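Local coordinates for protein PLP-Dependent L-Arginine Hydroxylase MppP (Streptomyces wadayamensis, PDB 6C9B) that oxidises L-arginine with pyridoxal 5'-phosphate as cofactor, acting as an oxidase rather than an oxygenase, and holds the product 4-hydroxy-2-ketoarginine in its active site, at residues Glu145-Val150 against Ala179-Val184; Arg173-Cys178 against Ala209-Val214; Arg306-Arg311 against Ala354-Thr359. All blocks are in the same frame, centred on the assembly; numbering follows the deposited sequence.

Interaction 1: Glu145-Val150 against Ala179-Val184; sequences ELLSSV and AEHGTV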
loop_
_atom_site.group_PDB
_atom_site.type_symbol
_atom_site.label_atom_id
_atom_site.label_comp_id
_atom_site.label_asym_id
_atom_site.label_seq_id
_atom_site.Cartn_x
_atom_site.Cartn_y
_atom_site.Cartn_z
ATOM N N GLU B 145 -25.246 14.243 -22.847
ATOM C CA GLU B 145 -25.255 12.836 -23.217
ATOM C C GLU B 145 -24.159 12.087 -22.480
ATOM O O GLU B 145 -24.383 10.992 -21.952
ATOM C CB GLU B 145 -25.081 12.701 -24.729
ATOM C CG GLU B 145 -24.486 11.369 -25.172
ATOM C CD GLU B 145 -24.803 11.028 -26.613
ATOM O OE1 GLU B 145 -25.857 11.473 -27.113
ATOM O OE2 GLU B 145 -23.995 10.311 -27.244
ATOM N N LEU B 146 -22.964 12.674 -22.412
ATOM C CA LEU B 146 -21.893 12.026 -21.672
ATOM C C LEU B 146 -22.232 11.951 -20.189
ATOM O O LEU B 146 -22.094 10.896 -19.556
ATOM C CB LEU B 146 -20.583 12.777 -21.885
ATOM C CG LEU B 146 -19.402 12.229 -21.079
ATOM C CD1 LEU B 146 -19.110 10.776 -21.457
ATOM C CD2 LEU B 146 -18.195 13.106 -21.313
ATOM N N LEU B 147 -22.660 13.074 -19.608
ATOM C CA LEU B 147 -22.851 13.115 -18.164
ATOM C C LEU B 147 -23.960 12.169 -17.731
ATOM O O LEU B 147 -23.868 11.559 -16.661
ATOM C CB LEU B 147 -23.149 14.543 -17.702
ATOM C CG LEU B 147 -21.908 15.441 -17.737
ATOM C CD1 LEU B 147 -22.287 16.904 -17.609
ATOM C CD2 LEU B 147 -20.941 15.039 -16.645
ATOM N N SER B 148 -24.978 12.004 -18.563
ATOM C CA SER B 148 -26.060 11.083 -18.243
ATOM C C SER B 148 -25.666 9.629 -18.448
ATOM O O SER B 148 -26.409 8.736 -18.025
ATOM C CB SER B 148 -27.297 11.404 -19.089
ATOM O OG SER B 148 -27.141 10.939 -20.422
ATOM N N SER B 149 -24.521 9.364 -19.069
ATOM C CA SER B 149 -24.062 8.004 -19.292
ATOM C C SER B 149 -22.945 7.557 -18.356
ATOM O O SER B 149 -22.574 6.383 -18.408
ATOM C CB SER B 149 -23.575 7.840 -20.733
ATOM O OG SER B 149 -22.370 8.546 -20.939
ATOM N N VAL B 150 -22.388 8.435 -17.520
ATOM C CA VAL B 150 -21.330 8.021 -16.608
ATOM C C VAL B 150 -21.733 8.371 -15.183
ATOM O O VAL B 150 -22.550 9.260 -14.941
ATOM C CB VAL B 150 -19.963 8.660 -16.941
ATOM C CG1 VAL B 150 -19.532 8.288 -18.343
ATOM C CG2 VAL B 150 -20.027 10.184 -16.788
ATOM N N ALA B 179 -22.874 18.258 -10.221
ATOM C CA ALA B 179 -23.974 18.447 -9.274
ATOM C C ALA B 179 -25.326 18.375 -9.965
ATOM O O ALA B 179 -26.283 17.798 -9.421
ATOM C CB ALA B 179 -23.841 19.786 -8.569
ATOM N N GLU B 180 -25.452 19.054 -11.107
ATOM C CA GLU B 180 -26.717 19.073 -11.840
ATOM C C GLU B 180 -27.138 17.667 -12.255
ATOM O O GLU B 180 -28.343 17.357 -12.275
ATOM C CB GLU B 180 -26.585 20.001 -13.060
ATOM C CG GLU B 180 -27.799 20.048 -14.005
ATOM C CD GLU B 180 -29.012 20.746 -13.406
ATOM O OE1 GLU B 180 -30.087 20.680 -14.037
ATOM O OE2 GLU B 180 -28.888 21.372 -12.331
ATOM N N HIS B 181 -26.174 16.790 -12.542
ATOM C CA HIS B 181 -26.441 15.427 -12.996
ATOM C C HIS B 181 -26.315 14.354 -11.909
ATOM O O HIS B 181 -26.598 13.178 -12.182
ATOM C CB HIS B 181 -25.497 15.070 -14.148
ATOM C CG HIS B 181 -25.832 15.763 -15.427
ATOM N ND1 HIS B 181 -26.592 15.168 -16.412
ATOM C CD2 HIS B 181 -25.541 17.009 -15.874
ATOM C CE1 HIS B 181 -26.744 16.012 -17.417
ATOM N NE2 HIS B 181 -26.121 17.138 -17.115
ATOM N N GLY B 182 -25.874 14.700 -10.702
ATOM C CA GLY B 182 -25.691 13.678 -9.688
ATOM C C GLY B 182 -24.453 12.831 -9.868
ATOM O O GLY B 182 -24.364 11.749 -9.285
ATOM N N THR B 183 -23.479 13.317 -10.636
ATOM C CA THR B 183 -22.256 12.610 -10.970
ATOM C C THR B 183 -21.186 12.862 -9.898
ATOM O O THR B 183 -21.110 13.956 -9.339
ATOM C CB THR B 183 -21.749 13.120 -12.327
ATOM O OG1 THR B 183 -22.847 13.272 -13.229
ATOM C CG2 THR B 183 -20.744 12.177 -12.949
ATOM N N VAL B 184 -20.337 11.864 -9.655
ATOM C CA VAL B 184 -19.167 12.053 -8.793
ATOM C C VAL B 184 -18.071 12.751 -9.591
ATOM O O VAL B 184 -17.717 12.305 -10.684
ATOM C CB VAL B 184 -18.642 10.708 -8.254
ATOM C CG1 VAL B 184 -17.400 10.933 -7.425
ATOM C CG2 VAL B 184 -19.694 9.988 -7.407
#

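Interaction 2: Arg173-Cys178 against Ala209-Val214; sequences RLAEQC and AGCRWV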
loop_
_atom_site.group_PDB
_atom_site.type_symbol
_atom_site.label_atom_id
_atom_site.label_comp_id
_atom_site.label_asym_id
_atom_site.label_seq_id
_atom_site.Cartn_x
_atom_site.Cartn_y
_atom_site.Cartn_z
ATOM N N ARG B 173 -17.155 25.015 -13.337
ATOM C CA ARG B 173 -18.205 24.601 -14.260
ATOM C C ARG B 173 -18.394 23.086 -14.250
ATOM O O ARG B 173 -19.528 22.589 -14.276
ATOM C CB ARG B 173 -17.894 25.090 -15.671
ATOM C CG ARG B 173 -18.977 24.734 -16.676
ATOM C CD ARG B 173 -20.306 25.465 -16.362
ATOM N NE ARG B 173 -21.447 24.816 -17.002
ATOM C CZ ARG B 173 -22.661 24.686 -16.466
ATOM N NH1 ARG B 173 -22.936 25.148 -15.245
ATOM N NH2 ARG B 173 -23.610 24.071 -17.161
ATOM N N LEU B 174 -17.299 22.334 -14.212
ATOM C CA LEU B 174 -17.402 20.877 -14.186
ATOM C C LEU B 174 -18.100 20.400 -12.912
ATOM O O LEU B 174 -18.934 19.492 -12.947
ATOM C CB LEU B 174 -15.997 20.290 -14.297
ATOM C CG LEU B 174 -15.851 18.785 -14.436
ATOM C CD1 LEU B 174 -16.568 18.265 -15.671
ATOM C CD2 LEU B 174 -14.363 18.451 -14.542
ATOM N N ALA B 175 -17.750 20.987 -11.767
ATOM C CA ALA B 175 -18.416 20.609 -10.528
ATOM C C ALA B 175 -19.900 20.981 -10.556
ATOM O O ALA B 175 -20.744 20.232 -10.047
ATOM C CB ALA B 175 -17.718 21.257 -9.337
ATOM N N GLU B 176 -20.244 22.134 -11.139
ATOM C CA GLU B 176 -21.655 22.474 -11.299
ATOM C C GLU B 176 -22.374 21.459 -12.183
ATOM O O GLU B 176 -23.496 21.056 -11.868
ATOM C CB GLU B 176 -21.806 23.875 -11.874
ATOM C CG GLU B 176 -21.347 24.975 -10.935
ATOM C CD GLU B 176 -21.342 26.337 -11.601
ATOM O OE1 GLU B 176 -21.653 26.433 -12.808
ATOM O OE2 GLU B 176 -21.006 27.320 -10.922
ATOM N N GLN B 177 -21.752 21.059 -13.307
ATOM C CA GLN B 177 -22.342 20.052 -14.187
ATOM C C GLN B 177 -22.542 18.726 -13.459
ATOM O O GLN B 177 -23.610 18.106 -13.588
ATOM C CB GLN B 177 -21.483 19.831 -15.431
ATOM C CG GLN B 177 -21.347 21.018 -16.385
ATOM C CD GLN B 177 -20.891 20.554 -17.721
ATOM O OE1 GLN B 177 -19.666 20.396 -17.975
ATOM N NE2 GLN B 177 -21.861 20.248 -18.581
ATOM N N CYS B 178 -21.540 18.287 -12.678
ATOM C CA CYS B 178 -21.659 17.032 -11.946
ATOM C C CYS B 178 -22.775 17.123 -10.918
ATOM O O CYS B 178 -23.568 16.194 -10.780
ATOM C CB CYS B 178 -20.339 16.661 -11.273
ATOM S SG CYS B 178 -19.109 16.100 -12.497
ATOM N N ALA B 209 -19.988 24.294 -5.173
ATOM C CA ALA B 209 -20.805 23.714 -6.240
ATOM C C ALA B 209 -21.740 22.651 -5.695
ATOM O O ALA B 209 -22.828 22.442 -6.243
ATOM C CB ALA B 209 -19.904 23.115 -7.334
ATOM N N GLY B 210 -21.338 21.970 -4.623
ATOM C CA GLY B 210 -22.226 21.015 -3.989
ATOM C C GLY B 210 -22.396 19.712 -4.722
ATOM O O GLY B 210 -23.420 19.045 -4.554
ATOM N N CYS B 211 -21.442 19.341 -5.561
ATOM C CA CYS B 211 -21.448 18.016 -6.154
ATOM C C CYS B 211 -20.864 16.987 -5.182
ATOM O O CYS B 211 -20.264 17.321 -4.154
ATOM C CB CYS B 211 -20.652 18.027 -7.452
ATOM S SG CYS B 211 -18.870 18.416 -7.219
ATOM N N ARG B 212 -21.117 15.724 -5.489
ATOM C CA ARG B 212 -20.396 14.638 -4.840
ATOM C C ARG B 212 -18.987 14.652 -5.377
ATOM O O ARG B 212 -18.799 14.766 -6.590
ATOM C CB ARG B 212 -21.043 13.295 -5.147
ATOM C CG ARG B 212 -22.504 13.204 -4.730
ATOM C CD ARG B 212 -23.201 12.092 -5.517
ATOM N NE ARG B 212 -22.694 10.767 -5.158
ATOM C CZ ARG B 212 -22.773 9.702 -5.952
ATOM N NH1 ARG B 212 -23.330 9.792 -7.152
ATOM N NH2 ARG B 212 -22.284 8.543 -5.563
ATOM N N TRP B 213 -17.993 14.545 -4.491
ATOM C CA TRP B 213 -16.622 14.657 -4.956
ATOM C C TRP B 213 -15.661 13.827 -4.120
ATOM O O TRP B 213 -15.897 13.507 -2.955
ATOM C CB TRP B 213 -16.127 16.126 -4.977
ATOM C CG TRP B 213 -16.239 16.871 -3.674
ATOM C CD1 TRP B 213 -17.251 17.733 -3.305
ATOM C CD2 TRP B 213 -15.320 16.847 -2.556
ATOM N NE1 TRP B 213 -17.029 18.220 -2.049
ATOM C CE2 TRP B 213 -15.861 17.697 -1.559
ATOM C CE3 TRP B 213 -14.118 16.176 -2.291
ATOM C CZ2 TRP B 213 -15.234 17.910 -0.325
ATOM C CZ3 TRP B 213 -13.501 16.379 -1.054
ATOM C CH2 TRP B 213 -14.060 17.245 -0.091
ATOM N N VAL B 214 -14.544 13.504 -4.755
ATOM C CA VAL B 214 -13.421 12.833 -4.114
ATOM C C VAL B 214 -12.170 13.471 -4.674
ATOM O O VAL B 214 -12.095 13.726 -5.874
ATOM C CB VAL B 214 -13.414 11.317 -4.404
ATOM C CG1 VAL B 214 -12.110 10.678 -3.892
ATOM C CG2 VAL B 214 -14.580 10.656 -3.770
HETATM O O HOH W 1 -22.916 15.329 -7.725
#

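Interaction 3: Arg306-Arg311 against Ala354-Thr359; sequences RSSVER and ALSRST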
loop_
_atom_site.group_PDB
_atom_site.type_symbol
_atom_site.label_atom_id
_atom_site.label_comp_id
_atom_site.label_asym_id
_atom_site.label_seq_id
_atom_site.Cartn_x
_atom_site.Cartn_y
_atom_site.Cartn_z
ATOM N N ARG B 306 4.840 22.833 -15.985
ATOM C CA ARG B 306 5.731 23.003 -14.839
ATOM C C ARG B 306 5.872 21.726 -14.025
ATOM O O ARG B 306 6.442 21.751 -12.932
ATOM C CB ARG B 306 5.217 24.153 -13.973
ATOM C CG ARG B 306 5.157 25.453 -14.766
ATOM C CD ARG B 306 4.733 26.638 -13.967
ATOM N NE ARG B 306 5.675 27.733 -14.183
ATOM C CZ ARG B 306 5.386 29.020 -14.030
ATOM N NH1 ARG B 306 4.166 29.393 -13.665
ATOM N NH2 ARG B 306 6.320 29.938 -14.252
ATOM N N SER B 307 5.385 20.596 -14.531
ATOM C CA SER B 307 5.450 19.369 -13.764
ATOM C C SER B 307 6.853 18.762 -13.835
ATOM O O SER B 307 7.724 19.194 -14.602
ATOM C CB SER B 307 4.413 18.378 -14.275
ATOM O OG SER B 307 4.967 17.627 -15.330
ATOM N N SER B 308 7.053 17.730 -13.034
ATOM C CA SER B 308 8.362 17.112 -12.878
ATOM C C SER B 308 8.644 16.044 -13.915
ATOM O O SER B 308 9.612 15.301 -13.773
ATOM C CB SER B 308 8.501 16.489 -11.492
ATOM O OG SER B 308 7.530 15.455 -11.310
ATOM N N VAL B 309 7.811 15.932 -14.941
ATOM C CA VAL B 309 8.085 15.051 -16.060
ATOM C C VAL B 309 7.929 15.856 -17.346
ATOM O O VAL B 309 7.224 16.862 -17.394
ATOM C CB VAL B 309 7.173 13.813 -16.053
ATOM C CG1 VAL B 309 7.386 13.007 -14.777
ATOM C CG2 VAL B 309 5.664 14.222 -16.175
ATOM N N GLU B 310 8.605 15.394 -18.400
ATOM C CA GLU B 310 8.666 16.142 -19.653
ATOM C C GLU B 310 8.503 15.197 -20.832
ATOM O O GLU B 310 9.312 14.285 -21.014
ATOM C CB GLU B 310 10.004 16.901 -19.756
ATOM C CG GLU B 310 10.247 17.638 -21.053
ATOM C CD GLU B 310 9.473 18.952 -21.177
ATOM O OE1 GLU B 310 8.615 19.257 -20.321
ATOM O OE2 GLU B 310 9.720 19.677 -22.156
ATOM N N ARG B 311 7.518 15.472 -21.681
ATOM C CA ARG B 311 7.345 14.735 -22.931
ATOM C C ARG B 311 8.210 15.339 -24.024
ATOM O O ARG B 311 8.339 16.561 -24.142
ATOM C CB ARG B 311 5.887 14.756 -23.395
ATOM C CG ARG B 311 4.913 14.081 -22.439
ATOM C CD ARG B 311 3.605 13.783 -23.149
ATOM N NE ARG B 311 2.893 14.996 -23.530
ATOM C CZ ARG B 311 1.763 14.991 -24.234
ATOM N NH1 ARG B 311 1.265 13.839 -24.639
ATOM N NH2 ARG B 311 1.148 16.126 -24.550
ATOM N N ALA B 354 12.011 11.981 -16.804
ATOM C CA ALA B 354 11.841 12.396 -15.417
ATOM C C ALA B 354 12.784 13.535 -15.068
ATOM O O ALA B 354 13.992 13.450 -15.309
ATOM C CB ALA B 354 12.122 11.226 -14.471
ATOM N N LEU B 355 12.232 14.598 -14.488
ATOM C CA LEU B 355 13.003 15.790 -14.150
ATOM C C LEU B 355 13.390 15.855 -12.673
ATOM O O LEU B 355 14.263 16.656 -12.310
ATOM C CB LEU B 355 12.218 17.044 -14.512
ATOM C CG LEU B 355 11.844 17.227 -15.988
ATOM C CD1 LEU B 355 11.119 18.550 -16.143
ATOM C CD2 LEU B 355 13.066 17.190 -16.903
ATOM N N SER B 356 12.760 15.045 -11.815
ATOM C CA SER B 356 13.113 15.034 -10.390
ATOM C C SER B 356 14.335 14.147 -10.206
ATOM O O SER B 356 14.276 13.041 -9.664
ATOM C CB SER B 356 11.948 14.564 -9.532
ATOM O OG SER B 356 10.891 15.509 -9.603
ATOM N N ARG B 357 15.464 14.692 -10.662
ATOM C CA ARG B 357 16.741 14.012 -10.766
ATOM C C ARG B 357 17.819 15.053 -10.534
ATOM O O ARG B 357 17.648 16.220 -10.877
ATOM C CB ARG B 357 16.973 13.388 -12.147
ATOM C CG ARG B 357 15.996 12.297 -12.528
ATOM C CD ARG B 357 16.180 11.122 -11.640
ATOM N NE ARG B 357 15.402 9.970 -12.096
ATOM C CZ ARG B 357 14.125 9.763 -11.822
ATOM N NH1 ARG B 357 13.420 10.618 -11.072
ATOM N NH2 ARG B 357 13.551 8.682 -12.302
ATOM N N SER B 358 18.941 14.623 -9.981
ATOM C CA SER B 358 20.089 15.511 -9.947
ATOM C C SER B 358 20.440 15.932 -11.366
ATOM O O SER B 358 20.299 15.160 -12.316
ATOM C CB SER B 358 21.263 14.818 -9.257
ATOM O OG SER B 358 20.971 14.657 -7.879
ATOM N N THR B 359 20.879 17.182 -11.514
ATOM C CA THR B 359 21.016 17.750 -12.845
ATOM C C THR B 359 22.088 17.029 -13.644
ATOM O O THR B 359 21.944 16.859 -14.857
ATOM C CB THR B 359 21.316 19.247 -12.732
ATOM O OG1 THR B 359 20.277 19.874 -11.968
ATOM C CG2 THR B 359 21.373 19.904 -14.097
HETATM O O HOH W 2 10.404 13.176 -12.120
HETATM O O HOH W 3 8.591 14.045 -9.144
#

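Interaction 1: Glu145-Val150 against Ala179-Val184
Leu147 lies over the imidazole of His181, and its atoms divide the work between a ring face and a threonine. Leu147 CB stands above the middle of the ring, 3.7 Å from the His181 centroid and only 8° off the normal, a CH-pi contact. From there CG rises away from the ring, anti to the carbonyl carbon (chi1 -73°), and the two side chains cross at about a right angle. At the tip the branches part: Leu147 CD1 comes back down over the ring, 3.7 Å from His181 CD2, while Leu147 CD2 turns to Thr183 and passes 4.3 Å from OG1. That hydroxyl is buried here without a polar partner in the model; Leu147 O, 4.0 Å from Thr183 OG1, is too far to hold it. Next to it, Thr183 CG2 rests 4.0 Å from Val150 O. No hydrogen bond spans the segments, so the union is essentially one of packing. What brings His181 and Thr183 to the same leucine is a Schellman motif: Gly182, with positive phi, ends the helix as Thr183 N returns to Cys178 O. The contact thus joins helix 144-149 to the C-terminal end of helix 168-181. Leu147 and Thr183 both also touch Val153 on strand 152-156, and Val184 begins strand 184-188, the parallel neighbour of that strand.

Interaction 2: Arg173-Cys178 against Ala209-Val214
Ala175 and Ala209 meet methyl to methyl, their CB atoms 3.5 Å apart, closer than carbon pairs usually come. Beside them Cys211 packs against the next part of the helix. Its SG sits between the backbone N and the carbonyl carbon (chi1 63°), which turns the sulfur to Ala175 CB at 3.7 Å; Cys211 CB lies 3.4 Å from Ala175 O and 4.1 Å from Cys178 CB. Small side chains on both sides let the backbones approach closely, the CA atoms of Glu176 and Ala209 to 5.3 Å. One bridging water adds a polar link: it accepts from Arg212 N at 2.9 Å and donates weakly to Cys178 O. Further out, Gly210, with positive phi, ends the helix of Ala209 and leads to Cys211. Glu176, whose CG lies near Ala209 CB, forms a salt bridge, OE1 to Arg173 NH1 3.0 Å, whose hydrogen bond uses the oxygen's anti lone pair; Arg173 NE pairs with Asp141. Helix 168-181 thus packs against the turn joining helix 202-209 to strand 212-218, and Ala175 and Cys178 also rest on Leu185 of strand 184-188, parallel neighbour of 212-218 in the mixed seven-stranded sheet.

Interaction 3: Arg306-Arg311 against Ala354-Thr359
The antiparallel ladder between strands 309-314 and 350-354 belongs to the smaller, five-stranded sheet of this fold-type I PLP enzyme, and at Val309 and Ala354 it reaches its final rung. These two form a non-hydrogen-bonded pair, CA to CA 4.6 Å, beside the product site: the side chain of Val309 lies about 5 Å from the bound 4-hydroxy-2-ketoarginine and touches Arg352 of the ligand pocket. Just past the rung, Leu355 N donates to Ser308 O over 2.8 Å at 156°, with the donor tilted from the carbonyl plane. Ser308 O also lies 3.2 Å from Leu355 CB and takes a bond from a water that accepts from Ser356 N. This oxygen is therefore gripped twice. Leu355 then sends CD1 to Glu310 CB, 4.1 Å away. From that methylene Glu310 CG leaves anti to the backbone N (chi1 176°), and the carboxylate ends in salt bridges to Arg285 and Arg289 of helix 256-291. Farther along the loop, Arg357 NH1 donates to Ser356 O at 2.9 Å from well above the carbonyl plane, though the oxygen lies in the guanidinium plane, and Ala354 CB sits over one face of that group, toward its rim. Arg357 also binds the carbonyl of Asp27, another pocket residue. Ser308 CB and Ser356 OG touch at 3.2 Å, and both serine hydroxyls donate to a single water, Ser308 OG and Ser356 OG each 2.8 Å from it.

In the fold
From the N terminus, the first loop opens at 145-150 and is closed by interaction 1 at 179-184. Before it closes, 173-178 has begun interaction 2, which ends at 209-214, so the two loops cross. Both draw on helix 168-181, one at its end and the other a little earlier, and their centres lie about 10 Å apart. They touch where Arg212 NH1 meets Gly182 O. Together they tie successive helix–strand units of the seven-stranded sheet. Interaction 3 follows in series, joining 306-311 to 354-359 where one strand of the five-stranded sheet begins and its neighbour ends, on the opposite side of the chain's centre, its nearest atoms about 19 Å from interaction 2.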